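Local coordinates for Tll1590 protein (Thermosynechococcus elongatus, PDB 6LDQ) that belongs to the GT-B clan of glycosyltransferases, with an alpha/beta fold built round a largely parallel sheet, at residues A[9-14]-A[107-112]; A[48-53]-A[69-74]; A[89-94]-A[116-121]; A[132-137]-A[169-174]. One frame throughout, in Å; residues are numbered along the deposited sequence.

How the contacts relate
All four contacts belong to one alpha/beta domain, three within its sheet and one between helices packed on it. Contact 1 joins strands 8-11 and 108-112 at the middle of the sheet; contact 2 pairs 47-52 with 68-73 and contact 4 pairs 130-134 with 169-172, their centres about 21 Å apart on opposite sides of the chain's centre. Contact 3, helix 90-104 against helix 113-126, has its centre about 10 Å from that of contact 1. Along the chain contact 2 is nested inside contact 1, contact 3 alternates with contact 1, and contact 4 follows last. The central strands thus tie early and middle parts of the chain together, as expected of a Rossmann-like GT-B domain.

Contact 1 (A[9-14]-A[107-112]); sequences ALISVH and PLIHTN
Ala9 and Ile11 exchange backbone hydrogen bonds with Leu108, His110 and Asn112, pairing strands 8-11 and 108-112 in parallel at the heart of the sheet. Ala9 N donates to Leu108 O at 3.2 Å, and His110 N returns a bond to Ala9 O at 2.8 Å, close to straight at 164°. Ile11 N then reaches His110 O at 2.9 Å, while the bond from Asn112 N to Ile11 O is weak, bent to 127° at the hydrogen. CA-H...O contacts fill the gaps, among them Leu10 CA to His110 O at 3.2 Å.

The apolar contacts differ on the two faces. On that of Ile11 and Ile109, the end methyl Ile11 CD1 lies against the branch methyl Ile109 CG2 at 3.6 Å, next to Phe97 of helix 90-104. On the other, Leu10 CD1 meets His110 CB at 4.0 Å. The imidazole of His110 leads away from Leu10, its CG lying opposite the backbone N (chi1 -178°).

The polar ends look outward from this strand pair: His110 NE2 bonds Thr134, its ND1 bonds Tyr211, and Asn112 OD1 bonds His136. Backbone bonding and hydrocarbon contact thus join the two strands, whereas the polar side chains link 108-112 to segment 132-137 and helix 200-216.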
loop_
_atom_site.group_PDB
_atom_site.type_symbol
_atom_site.label_atom_id
_atom_site.label_comp_id
_atom_site.label_asym_id
_atom_site.label_seq_id
_atom_site.Cartn_x
_atom_site.Cartn_y
_atom_site.Cartn_z
ATOM N N ALA A 9 0.871 -8.190 0.072
ATOM C CA ALA A 9 0.257 -7.382 1.107
ATOM C C ALA A 9 -0.052 -6.017 0.528
ATOM O O ALA A 9 0.821 -5.391 -0.089
ATOM C CB ALA A 9 1.164 -7.251 2.335
ATOM N N LEU A 10 -1.294 -5.579 0.700
ATOM C CA LEU A 10 -1.676 -4.191 0.478
ATOM C C LEU A 10 -1.808 -3.538 1.849
ATOM O O LEU A 10 -2.298 -4.160 2.801
ATOM C CB LEU A 10 -2.991 -4.078 -0.304
ATOM C CG LEU A 10 -3.004 -4.208 -1.843
ATOM C CD1 LEU A 10 -2.191 -5.368 -2.369
ATOM C CD2 LEU A 10 -4.437 -4.250 -2.371
ATOM N N ILE A 11 -1.336 -2.304 1.966
ATOM C CA ILE A 11 -1.361 -1.607 3.245
ATOM C C ILE A 11 -2.053 -0.265 3.062
ATOM O O ILE A 11 -1.667 0.517 2.188
ATOM C CB ILE A 11 0.052 -1.393 3.814
ATOM C CG1 ILE A 11 0.676 -2.725 4.203
ATOM C CG2 ILE A 11 -0.003 -0.488 5.044
ATOM C CD1 ILE A 11 2.144 -2.618 4.468
ATOM N N SER A 12 -3.072 -0.009 3.898
ATOM C CA SER A 12 -3.825 1.232 3.996
ATOM C C SER A 12 -4.075 1.483 5.490
ATOM O O SER A 12 -5.151 1.197 6.021
ATOM C CB SER A 12 -5.129 1.167 3.214
ATOM O OG SER A 12 -5.812 2.403 3.256
ATOM N N VAL A 13 -3.062 2.035 6.167
ATOM C CA VAL A 13 -3.175 2.409 7.580
ATOM C C VAL A 13 -4.547 3.004 7.857
ATOM O O VAL A 13 -5.293 2.506 8.710
ATOM C CB VAL A 13 -2.075 3.396 7.989
ATOM C CG1 VAL A 13 -2.174 3.693 9.506
ATOM C CG2 VAL A 13 -0.696 2.871 7.603
ATOM N N HIS A 14 -4.897 4.060 7.129
ATOM C CA HIS A 14 -6.259 4.584 7.178
ATOM C C HIS A 14 -7.155 3.856 6.172
ATOM O O HIS A 14 -8.014 3.057 6.546
ATOM C CB HIS A 14 -6.271 6.095 6.902
ATOM C CG HIS A 14 -7.565 6.759 7.257
ATOM N ND1 HIS A 14 -8.714 6.596 6.511
ATOM C CD2 HIS A 14 -7.894 7.582 8.280
ATOM C CE1 HIS A 14 -9.694 7.293 7.058
ATOM N NE2 HIS A 14 -9.221 7.901 8.132
ATOM N N PRO A 107 6.512 -11.109 -0.973
ATOM C CA PRO A 107 7.474 -10.604 -1.970
ATOM C C PRO A 107 7.080 -9.274 -2.578
ATOM O O PRO A 107 7.910 -8.639 -3.233
ATOM C CB PRO A 107 7.485 -11.707 -3.051
ATOM C CG PRO A 107 6.196 -12.480 -2.839
ATOM C CD PRO A 107 5.992 -12.446 -1.345
ATOM N N LEU A 108 5.828 -8.880 -2.458
ATOM C CA LEU A 108 5.362 -7.602 -2.965
ATOM C C LEU A 108 4.505 -6.981 -1.880
ATOM O O LEU A 108 3.696 -7.661 -1.236
ATOM C CB LEU A 108 4.560 -7.751 -4.265
ATOM C CG LEU A 108 4.024 -6.528 -5.014
ATOM C CD1 LEU A 108 4.048 -6.828 -6.528
ATOM C CD2 LEU A 108 2.602 -6.209 -4.571
ATOM N N ILE A 109 4.719 -5.698 -1.652
ATOM C CA ILE A 109 3.917 -4.934 -0.714
ATOM C C ILE A 109 3.493 -3.665 -1.429
ATOM O O ILE A 109 4.343 -2.950 -1.963
ATOM C CB ILE A 109 4.697 -4.599 0.571
ATOM C CG1 ILE A 109 5.198 -5.879 1.259
ATOM C CG2 ILE A 109 3.813 -3.804 1.502
ATOM C CD1 ILE A 109 5.709 -5.632 2.696
ATOM N N HIS A 110 2.188 -3.390 -1.442
ATOM C CA HIS A 110 1.623 -2.248 -2.163
ATOM C C HIS A 110 0.972 -1.326 -1.140
ATOM O O HIS A 110 -0.053 -1.673 -0.551
ATOM C CB HIS A 110 0.627 -2.713 -3.233
ATOM C CG HIS A 110 0.043 -1.600 -4.056
ATOM N ND1 HIS A 110 -0.835 -1.831 -5.096
ATOM C CD2 HIS A 110 0.194 -0.254 -3.981
ATOM C CE1 HIS A 110 -1.192 -0.675 -5.633
ATOM N NE2 HIS A 110 -0.578 0.298 -4.978
ATOM N N THR A 111 1.571 -0.151 -0.942
ATOM C CA THR A 111 1.184 0.811 0.080
ATOM C C THR A 111 0.279 1.888 -0.511
ATOM O O THR A 111 0.376 2.216 -1.696
ATOM C CB THR A 111 2.438 1.443 0.688
ATOM O OG1 THR A 111 3.302 1.916 -0.348
ATOM C CG2 THR A 111 3.188 0.394 1.465
ATOM N N ASN A 112 -0.632 2.407 0.314
ATOM C CA ASN A 112 -1.654 3.346 -0.134
ATOM C C ASN A 112 -1.596 4.629 0.686
ATOM O O ASN A 112 -1.737 4.583 1.910
ATOM C CB ASN A 112 -3.054 2.775 -0.003
ATOM C CG ASN A 112 -4.084 3.628 -0.716
ATOM O OD1 ASN A 112 -4.019 3.815 -1.936
ATOM N ND2 ASN A 112 -5.046 4.143 0.033
#

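Contact 2 (A[48-53]-A[69-74]); sequences DMFTRK and RTIRLQ
A parallel pair near one edge of the sheet, strands 47-52 and 68-73 just inside 61-63, carries a salt bridge at one end: Arg69 grips Asp48 side-on with two nitrogens. Arg69 NE donates to Asp48 OD1 at 2.6 Å and Arg69 NH2 to Asp48 OD2 at 3.3 Å. Both oxygens lie in the guanidinium plane but are approached from well above the carboxylate plane, the two planes being 50° apart. Arg69 CG sits between its backbone N and carbonyl carbon (chi1 53°), and from there the extended chain brings NE to Asp48. Ile71 CD1 lies over one guanidinium face towards its rim; Asp48 OD2 also has Tyr106 OH as a partner.

The parallel bonding pattern runs from Met49 N, bonded to Arg69 O, through Ile71 N to Met49 O at 2.7 Å, on to Lys53 N and Leu73 O. On the face turned to helix 90-104, Phe50 CD2 approaches Ile71 CG2 at 3.6 Å and Leu73 CD1 at 3.8 Å. Phe97 and Tyr100 meet the Phe50 ring edge-to-face.

On the other face Thr51 CG2 touches Arg72 NH1 at 3.7 Å, while Arg72 NH2 is salt-bridged to Asp58. Beyond the strand, Lys53 CG lies against Arg72 CB at 3.6 Å, and its extended chain carries NZ to Asp60.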
loop_
_atom_site.group_PDB
_atom_site.type_symbol
_atom_site.label_atom_id
_atom_site.label_comp_id
_atom_site.label_asym_id
_atom_site.label_seq_id
_atom_site.Cartn_x
_atom_site.Cartn_y
_atom_site.Cartn_z
ATOM N N ASP A 48 -3.417 -10.198 1.288
ATOM C CA ASP A 48 -3.647 -9.777 2.666
ATOM C C ASP A 48 -3.609 -8.247 2.685
ATOM O O ASP A 48 -2.583 -7.664 2.344
ATOM C CB ASP A 48 -2.570 -10.337 3.606
ATOM C CG ASP A 48 -2.723 -11.864 3.876
ATOM O OD1 ASP A 48 -3.845 -12.375 3.749
ATOM O OD2 ASP A 48 -1.716 -12.513 4.229
ATOM N N MET A 49 -4.718 -7.614 3.067
ATOM C CA MET A 49 -4.815 -6.164 3.194
ATOM C C MET A 49 -4.781 -5.794 4.674
ATOM O O MET A 49 -5.490 -6.408 5.476
ATOM C CB MET A 49 -6.109 -5.652 2.552
ATOM C CG MET A 49 -6.163 -5.768 1.024
ATOM S SD MET A 49 -7.863 -5.651 0.431
ATOM C CE MET A 49 -8.398 -7.300 0.881
ATOM N N PHE A 50 -3.958 -4.807 5.032
ATOM C CA PHE A 50 -3.777 -4.397 6.423
ATOM C C PHE A 50 -4.240 -2.953 6.599
ATOM O O PHE A 50 -3.865 -2.068 5.811
ATOM C CB PHE A 50 -2.309 -4.526 6.873
ATOM C CG PHE A 50 -1.762 -5.937 6.813
ATOM C CD1 PHE A 50 -1.370 -6.512 5.597
ATOM C CD2 PHE A 50 -1.638 -6.692 7.974
ATOM C CE1 PHE A 50 -0.870 -7.823 5.561
ATOM C CE2 PHE A 50 -1.140 -7.999 7.937
ATOM C CZ PHE A 50 -0.758 -8.561 6.724
ATOM N N THR A 51 -5.073 -2.731 7.614
ATOM C CA THR A 51 -5.463 -1.404 8.050
ATOM C C THR A 51 -5.416 -1.406 9.575
ATOM O O THR A 51 -5.200 -2.447 10.209
ATOM C CB THR A 51 -6.850 -1.010 7.483
ATOM O OG1 THR A 51 -7.160 0.358 7.829
ATOM C CG2 THR A 51 -7.962 -1.952 7.979
ATOM N N ARG A 52 -5.558 -0.223 10.173
ATOM C CA ARG A 52 -5.531 -0.136 11.619
ATOM C C ARG A 52 -6.898 -0.470 12.205
ATOM O O ARG A 52 -7.941 -0.280 11.569
ATOM C CB ARG A 52 -5.092 1.268 12.083
ATOM C CG ARG A 52 -6.075 2.389 11.724
ATOM C CD ARG A 52 -5.509 3.772 12.160
ATOM N NE ARG A 52 -4.937 3.662 13.492
ATOM C CZ ARG A 52 -5.578 4.026 14.598
ATOM N NH1 ARG A 52 -6.783 4.563 14.498
ATOM N NH2 ARG A 52 -5.014 3.860 15.795
ATOM N N LYS A 53 -6.879 -0.983 13.433
ATOM C CA LYS A 53 -8.098 -1.100 14.217
ATOM C C LYS A 53 -8.543 0.269 14.699
ATOM O O LYS A 53 -7.719 1.102 15.082
ATOM C CB LYS A 53 -7.870 -1.990 15.428
ATOM C CG LYS A 53 -7.975 -3.443 15.168
ATOM C CD LYS A 53 -7.995 -4.175 16.488
ATOM C CE LYS A 53 -8.266 -5.653 16.285
ATOM N NZ LYS A 53 -7.988 -6.421 17.538
ATOM N N ARG A 69 -8.185 -11.491 2.399
ATOM C CA ARG A 69 -8.669 -11.098 3.715
ATOM C C ARG A 69 -8.169 -9.700 4.064
ATOM O O ARG A 69 -7.171 -9.223 3.518
ATOM C CB ARG A 69 -8.215 -12.078 4.798
ATOM C CG ARG A 69 -6.732 -12.317 4.816
ATOM C CD ARG A 69 -6.334 -13.536 5.665
ATOM N NE ARG A 69 -4.882 -13.606 5.794
ATOM C CZ ARG A 69 -4.227 -14.172 6.802
ATOM N NH1 ARG A 69 -4.889 -14.756 7.794
ATOM N NH2 ARG A 69 -2.904 -14.166 6.805
ATOM N N THR A 70 -8.869 -9.065 4.998
ATOM C CA THR A 70 -8.416 -7.832 5.642
ATOM C C THR A 70 -7.949 -8.173 7.049
ATOM O O THR A 70 -8.629 -8.916 7.768
ATOM C CB THR A 70 -9.531 -6.783 5.701
ATOM O OG1 THR A 70 -10.040 -6.556 4.390
ATOM C CG2 THR A 70 -9.022 -5.432 6.281
ATOM N N ILE A 71 -6.789 -7.645 7.433
ATOM C CA ILE A 71 -6.238 -7.806 8.774
ATOM C C ILE A 71 -6.217 -6.433 9.445
ATOM O O ILE A 71 -5.692 -5.462 8.878
ATOM C CB ILE A 71 -4.836 -8.437 8.715
ATOM C CG1 ILE A 71 -4.945 -9.934 8.372
ATOM C CG2 ILE A 71 -4.115 -8.242 10.025
ATOM C CD1 ILE A 71 -3.742 -10.500 7.630
ATOM N N ARG A 72 -6.823 -6.335 10.626
ATOM C CA ARG A 72 -6.874 -5.072 11.359
ATOM C C ARG A 72 -5.877 -5.134 12.506
ATOM O O ARG A 72 -5.962 -6.015 13.373
ATOM C CB ARG A 72 -8.290 -4.776 11.853
ATOM C CG ARG A 72 -9.270 -4.605 10.712
ATOM C CD ARG A 72 -10.701 -4.433 11.166
ATOM N NE ARG A 72 -10.938 -3.107 11.720
ATOM C CZ ARG A 72 -11.194 -2.026 10.992
ATOM N NH1 ARG A 72 -11.247 -2.118 9.672
ATOM N NH2 ARG A 72 -11.391 -0.854 11.591
ATOM N N LEU A 73 -4.918 -4.221 12.499
ATOM C CA LEU A 73 -3.819 -4.281 13.436
ATOM C C LEU A 73 -4.053 -3.254 14.527
ATOM O O LEU A 73 -4.491 -2.134 14.251
ATOM C CB LEU A 73 -2.479 -4.019 12.749
ATOM C CG LEU A 73 -2.078 -4.908 11.562
ATOM C CD1 LEU A 73 -0.946 -4.249 10.798
ATOM C CD2 LEU A 73 -1.666 -6.302 12.040
ATOM N N GLN A 74 -3.805 -3.655 15.766
ATOM C CA GLN A 74 -3.805 -2.683 16.848
ATOM C C GLN A 74 -2.542 -1.845 16.715
ATOM O O GLN A 74 -1.423 -2.361 16.814
ATOM C CB GLN A 74 -3.892 -3.370 18.204
ATOM C CG GLN A 74 -3.913 -2.376 19.357
ATOM C CD GLN A 74 -4.362 -2.999 20.671
ATOM O OE1 GLN A 74 -4.769 -4.166 20.720
ATOM N NE2 GLN A 74 -4.286 -2.220 21.747
#

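Contact 3 (A[89-94]-A[116-121]); sequences TLPKFV and SGWVGW
Leu90 and Trp118 make the closest approach of this helix pair, Leu90 CB lying 3.6 Å from Trp118 CE3. Leu90 CD1 is 3.9 Å from Trp118 CB, the two side chains crossing at a slant. With buried Phe93 and Val119, Leu90 forms the inner part of the contact. Phe93 is a little more distant, with CD1 4.1 Å from Val119 CG2 and the side chains roughly at right angles.

Val94 marks the transition outward. It and Val119 slide past each other in opposite directions, Val94 CG2 sitting 3.7 Å from Val119 CG1 and nearly as close to Val119 CG2. Both valines hold CG1 anti to the backbone N (chi1 160° and 170°), and on Val94 this brings CG2, the branch beside the N, against both methyls of Val119. The same Val94 CG2 is 4.1 Å from Trp118 CZ3.

Towards solvent the contact thins out. The exposed Pro91 offers its ring N, CG and CD to the indole, Pro91 N being 3.9 Å from Trp118 CZ3 and Pro91 CG 4.0 Å from Trp118 CH2. No hydrogen bond crosses; the side-chain contacts are apolar.

The short helical segments cross at -54°, with axes 9.7 Å apart at closest. Phe87 meets the Trp118 indole edge-to-face, and Val159 of helix 153-166 touches the same side chain. On the sheet side, Phe93 and Ser116 both rest on Ile11 of strand 8-11, which lies beneath the helix pair.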
loop_
_atom_site.group_PDB
_atom_site.type_symbol
_atom_site.label_atom_id
_atom_site.label_comp_id
_atom_site.label_asym_id
_atom_site.label_seq_id
_atom_site.Cartn_x
_atom_site.Cartn_y
_atom_site.Cartn_z
ATOM N N THR A 89 1.366 7.109 14.895
ATOM C CA THR A 89 0.946 5.739 15.167
ATOM C C THR A 89 1.703 4.702 14.345
ATOM O O THR A 89 1.606 3.502 14.653
ATOM C CB THR A 89 -0.561 5.560 14.892
ATOM O OG1 THR A 89 -0.794 5.467 13.477
ATOM C CG2 THR A 89 -1.349 6.737 15.433
ATOM N N LEU A 90 2.479 5.139 13.349
ATOM C CA LEU A 90 3.076 4.332 12.290
ATOM C C LEU A 90 4.178 3.391 12.782
ATOM O O LEU A 90 4.227 2.242 12.312
ATOM C CB LEU A 90 3.590 5.242 11.163
ATOM C CG LEU A 90 2.482 6.067 10.490
ATOM C CD1 LEU A 90 2.924 6.653 9.138
ATOM C CD2 LEU A 90 1.207 5.215 10.307
ATOM N N PRO A 91 5.059 3.800 13.712
ATOM C CA PRO A 91 5.998 2.820 14.285
ATOM C C PRO A 91 5.309 1.621 14.919
ATOM O O PRO A 91 5.857 0.511 14.877
ATOM C CB PRO A 91 6.767 3.638 15.337
ATOM C CG PRO A 91 6.748 5.024 14.808
ATOM C CD PRO A 91 5.404 5.179 14.129
ATOM N N LYS A 92 4.131 1.820 15.516
ATOM C CA LYS A 92 3.383 0.698 16.059
ATOM C C LYS A 92 2.773 -0.134 14.938
ATOM O O LYS A 92 2.734 -1.369 15.028
ATOM C CB LYS A 92 2.297 1.189 17.017
ATOM C CG LYS A 92 2.821 2.005 18.209
ATOM C CD LYS A 92 1.698 2.751 18.929
ATOM C CE LYS A 92 1.915 2.749 20.435
ATOM N NZ LYS A 92 0.941 3.630 21.160
ATOM N N PHE A 93 2.288 0.529 13.878
ATOM C CA PHE A 93 1.754 -0.204 12.725
ATOM C C PHE A 93 2.836 -1.037 12.063
ATOM O O PHE A 93 2.579 -2.167 11.614
ATOM C CB PHE A 93 1.119 0.758 11.724
ATOM C CG PHE A 93 0.239 0.086 10.702
ATOM C CD1 PHE A 93 0.793 -0.563 9.614
ATOM C CD2 PHE A 93 -1.134 0.126 10.825
ATOM C CE1 PHE A 93 -0.014 -1.187 8.669
ATOM C CE2 PHE A 93 -1.952 -0.487 9.890
ATOM C CZ PHE A 93 -1.393 -1.139 8.810
ATOM N N VAL A 94 4.058 -0.518 12.018
ATOM C CA VAL A 94 5.170 -1.261 11.435
ATOM C C VAL A 94 5.464 -2.520 12.245
ATOM O O VAL A 94 5.685 -3.598 11.679
ATOM C CB VAL A 94 6.415 -0.362 11.319
ATOM C CG1 VAL A 94 7.665 -1.202 11.186
ATOM C CG2 VAL A 94 6.279 0.627 10.130
ATOM N N SER A 116 0.825 5.181 4.800
ATOM C CA SER A 116 1.206 3.784 4.586
ATOM C C SER A 116 2.568 3.690 3.905
ATOM O O SER A 116 3.328 2.750 4.156
ATOM C CB SER A 116 0.141 3.089 3.750
ATOM O OG SER A 116 -1.158 3.345 4.267
ATOM N N GLY A 117 2.920 4.685 3.080
ATOM C CA GLY A 117 4.192 4.639 2.379
ATOM C C GLY A 117 5.395 4.760 3.281
ATOM O O GLY A 117 6.434 4.150 3.024
ATOM N N TRP A 118 5.292 5.596 4.323
ATOM C CA TRP A 118 6.277 5.579 5.398
ATOM C C TRP A 118 6.484 4.155 5.921
ATOM O O TRP A 118 7.617 3.697 6.123
ATOM C CB TRP A 118 5.798 6.504 6.520
ATOM C CG TRP A 118 6.869 6.841 7.497
ATOM C CD1 TRP A 118 7.779 7.863 7.402
ATOM C CD2 TRP A 118 7.170 6.142 8.702
ATOM N NE1 TRP A 118 8.617 7.841 8.495
ATOM C CE2 TRP A 118 8.267 6.789 9.301
ATOM C CE3 TRP A 118 6.623 5.015 9.327
ATOM C CZ2 TRP A 118 8.822 6.362 10.513
ATOM C CZ3 TRP A 118 7.171 4.590 10.539
ATOM C CH2 TRP A 118 8.257 5.273 11.123
ATOM N N VAL A 119 5.391 3.445 6.150
ATOM C CA VAL A 119 5.511 2.053 6.588
ATOM C C VAL A 119 6.278 1.253 5.539
ATOM O O VAL A 119 7.228 0.526 5.854
ATOM C CB VAL A 119 4.117 1.463 6.873
ATOM C CG1 VAL A 119 4.190 -0.055 7.101
ATOM C CG2 VAL A 119 3.461 2.163 8.072
ATOM N N GLY A 120 5.913 1.428 4.264
ATOM C CA GLY A 120 6.643 0.746 3.204
ATOM C C GLY A 120 8.105 1.142 3.164
ATOM O O GLY A 120 8.990 0.291 3.036
ATOM N N TRP A 121 8.379 2.443 3.310
ATOM C CA TRP A 121 9.753 2.924 3.342
ATOM C C TRP A 121 10.559 2.282 4.473
ATOM O O TRP A 121 11.711 1.879 4.273
ATOM C CB TRP A 121 9.732 4.446 3.485
ATOM C CG TRP A 121 11.053 5.057 3.626
ATOM C CD1 TRP A 121 12.134 4.891 2.815
ATOM C CD2 TRP A 121 11.447 5.967 4.649
ATOM N NE1 TRP A 121 13.186 5.653 3.274
ATOM C CE2 TRP A 121 12.788 6.322 4.402
ATOM C CE3 TRP A 121 10.795 6.513 5.754
ATOM C CZ2 TRP A 121 13.492 7.192 5.225
ATOM C CZ3 TRP A 121 11.495 7.382 6.574
ATOM C CH2 TRP A 121 12.829 7.715 6.299
#

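Contact 4 (A[132-137]-A[169-174]); sequences LHTYHS and CVIVTS
Cys169 O accepts the bond from His133 N at 2.9 Å, opening the parallel pairing of strands 130-134 and 169-172. These are successive parallel strands of the domain's Rossmann-like sheet, with helix 153-166 between them in the chain. Cys169 CB also touches Leu132 CD2, on the face covered by helix 200-216.

Val170 turns to the other face, where its CG1 approaches His133 O and Tyr135 CB. The imidazole of His133 is directed away from this pairing: its ND1 faces Thr111 OG1 at a separation too short to be trusted, so a bond there is doubtful, and a thiocyanate ion lies about 3 Å from the side chain.

Ile171 joins the strands through both its backbone N and its O. Its N donates to His133 O at 2.6 Å, in the carbonyl plane, and its O accepts from Tyr135 N at 2.7 Å. Its side chain packs between Leu132 and Thr134, with CD1 4.0 Å from Leu132 CD2 and CB 3.6 Å from Thr134 OG1. That hydroxyl also bonds Tyr32. Val172 then points away, towards strand 191-193 and helix 175-185, though its CG1 still reaches Tyr135 CB.

At Thr173 direct backbone bonding gives way to water. CG2 lies 4.1 Å from His136 CE1, the side chains crossing at about a right angle. OG1 sits between the backbone N and the carbonyl carbon (chi1 71°), where it shares one water with Thr173 N; that water accepts from both and donates to Tyr135 O. A second donates to Thr173 OG1 at 2.6 Å and lies in the imidazole plane at ND1 of His136, whose NE2 is taken by Asn112. Ser174 follows as the N-cap of helix 175-185, its OG weakly bonded to Glu177 N.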
loop_
_atom_site.group_PDB
_atom_site.type_symbol
_atom_site.label_atom_id
_atom_site.label_comp_id
_atom_site.label_asym_id
_atom_site.label_seq_id
_atom_site.Cartn_x
_atom_site.Cartn_y
_atom_site.Cartn_z
ATOM N N LEU A 132 5.356 -1.231 -4.367
ATOM C CA LEU A 132 4.583 -0.300 -5.173
ATOM C C LEU A 132 3.812 0.628 -4.255
ATOM O O LEU A 132 3.350 0.224 -3.188
ATOM C CB LEU A 132 3.590 -1.004 -6.091
ATOM C CG LEU A 132 4.221 -1.849 -7.186
ATOM C CD1 LEU A 132 4.250 -3.271 -6.670
ATOM C CD2 LEU A 132 3.455 -1.722 -8.499
ATOM N N HIS A 133 3.637 1.865 -4.696
ATOM C CA HIS A 133 2.904 2.819 -3.889
ATOM C C HIS A 133 1.923 3.591 -4.749
ATOM O O HIS A 133 2.283 4.076 -5.824
ATOM C CB HIS A 133 3.830 3.782 -3.174
ATOM C CG HIS A 133 3.106 4.584 -2.158
ATOM N ND1 HIS A 133 3.120 4.278 -0.820
ATOM C CD2 HIS A 133 2.214 5.584 -2.303
ATOM C CE1 HIS A 133 2.343 5.127 -0.171
ATOM N NE2 HIS A 133 1.791 5.940 -1.048
ATOM N N THR A 134 0.689 3.694 -4.274
ATOM C CA THR A 134 -0.322 4.536 -4.890
ATOM C C THR A 134 -0.377 5.900 -4.192
ATOM O O THR A 134 -0.600 5.976 -2.979
ATOM C CB THR A 134 -1.684 3.862 -4.846
ATOM O OG1 THR A 134 -1.647 2.673 -5.673
ATOM C CG2 THR A 134 -2.736 4.833 -5.357
ATOM N N TYR A 135 -0.212 6.956 -4.978
ATOM C CA TYR A 135 -0.269 8.347 -4.536
ATOM C C TYR A 135 -1.707 8.849 -4.466
ATOM O O TYR A 135 -2.536 8.495 -5.300
ATOM C CB TYR A 135 0.473 9.255 -5.522
ATOM C CG TYR A 135 0.251 10.709 -5.161
ATOM C CD1 TYR A 135 0.729 11.182 -3.975
ATOM C CD2 TYR A 135 -0.494 11.572 -5.941
ATOM C CE1 TYR A 135 0.565 12.464 -3.550
ATOM C CE2 TYR A 135 -0.674 12.916 -5.524
ATOM C CZ TYR A 135 -0.130 13.323 -4.305
ATOM O OH TYR A 135 -0.260 14.581 -3.787
ATOM N N HIS A 136 -1.999 9.711 -3.483
ATOM C CA HIS A 136 -3.236 10.487 -3.530
ATOM C C HIS A 136 -3.002 11.888 -2.987
ATOM O O HIS A 136 -2.280 12.076 -2.005
ATOM C CB HIS A 136 -4.402 9.894 -2.732
ATOM C CG HIS A 136 -4.628 8.437 -2.967
ATOM N ND1 HIS A 136 -5.344 7.956 -4.046
ATOM C CD2 HIS A 136 -4.222 7.352 -2.266
ATOM C CE1 HIS A 136 -5.379 6.635 -3.990
ATOM N NE2 HIS A 136 -4.699 6.241 -2.924
ATOM N N SER A 137 -3.661 12.854 -3.606
ATOM C CA SER A 137 -3.649 14.221 -3.113
ATOM C C SER A 137 -4.729 14.428 -2.053
ATOM O O SER A 137 -5.922 14.416 -2.374
ATOM C CB SER A 137 -3.837 15.197 -4.266
ATOM O OG SER A 137 -2.660 15.293 -5.043
ATOM N N CYS A 169 7.729 1.373 -7.998
ATOM C CA CYS A 169 6.806 2.101 -8.855
ATOM C C CYS A 169 5.751 2.835 -8.040
ATOM O O CYS A 169 5.159 2.265 -7.122
ATOM C CB CYS A 169 6.117 1.173 -9.857
ATOM S SG CYS A 169 4.953 2.045 -10.885
ATOM N N VAL A 170 5.485 4.087 -8.421
ATOM C CA VAL A 170 4.463 4.897 -7.770
ATOM C C VAL A 170 3.293 5.109 -8.723
ATOM O O VAL A 170 3.474 5.634 -9.826
ATOM C CB VAL A 170 5.024 6.246 -7.301
ATOM C CG1 VAL A 170 3.890 7.086 -6.754
ATOM C CG2 VAL A 170 6.085 6.020 -6.260
ATOM N N ILE A 171 2.097 4.753 -8.277
ATOM C CA ILE A 171 0.886 4.838 -9.084
ATOM C C ILE A 171 0.189 6.171 -8.815
ATOM O O ILE A 171 -0.010 6.568 -7.657
ATOM C CB ILE A 171 -0.037 3.637 -8.786
ATOM C CG1 ILE A 171 0.584 2.365 -9.380
ATOM C CG2 ILE A 171 -1.431 3.871 -9.375
ATOM C CD1 ILE A 171 0.747 1.217 -8.419
ATOM N N VAL A 172 -0.125 6.899 -9.888
ATOM C CA VAL A 172 -0.938 8.108 -9.819
ATOM C C VAL A 172 -2.303 7.805 -10.411
ATOM O O VAL A 172 -2.434 6.962 -11.309
ATOM C CB VAL A 172 -0.262 9.277 -10.564
ATOM C CG1 VAL A 172 0.974 9.743 -9.798
ATOM C CG2 VAL A 172 0.115 8.845 -11.970
ATOM N N THR A 173 -3.328 8.482 -9.916
ATOM C CA THR A 173 -4.688 8.158 -10.336
ATOM C C THR A 173 -5.277 9.167 -11.310
ATOM O O THR A 173 -6.413 8.989 -11.746
ATOM C CB THR A 173 -5.615 7.999 -9.118
ATOM O OG1 THR A 173 -5.865 9.271 -8.518
ATOM C CG2 THR A 173 -4.992 7.076 -8.083
ATOM N N SER A 174 -4.534 10.208 -11.676
ATOM C CA SER A 174 -4.995 11.149 -12.687
ATOM C C SER A 174 -3.802 11.953 -13.161
ATOM O O SER A 174 -2.819 12.092 -12.422
ATOM C CB SER A 174 -6.079 12.084 -12.134
ATOM O OG SER A 174 -5.581 12.856 -11.058
HETATM O O HOH W 1 -3.136 9.936 -7.769
HETATM O O HOH W 2 -6.420 9.821 -6.050
#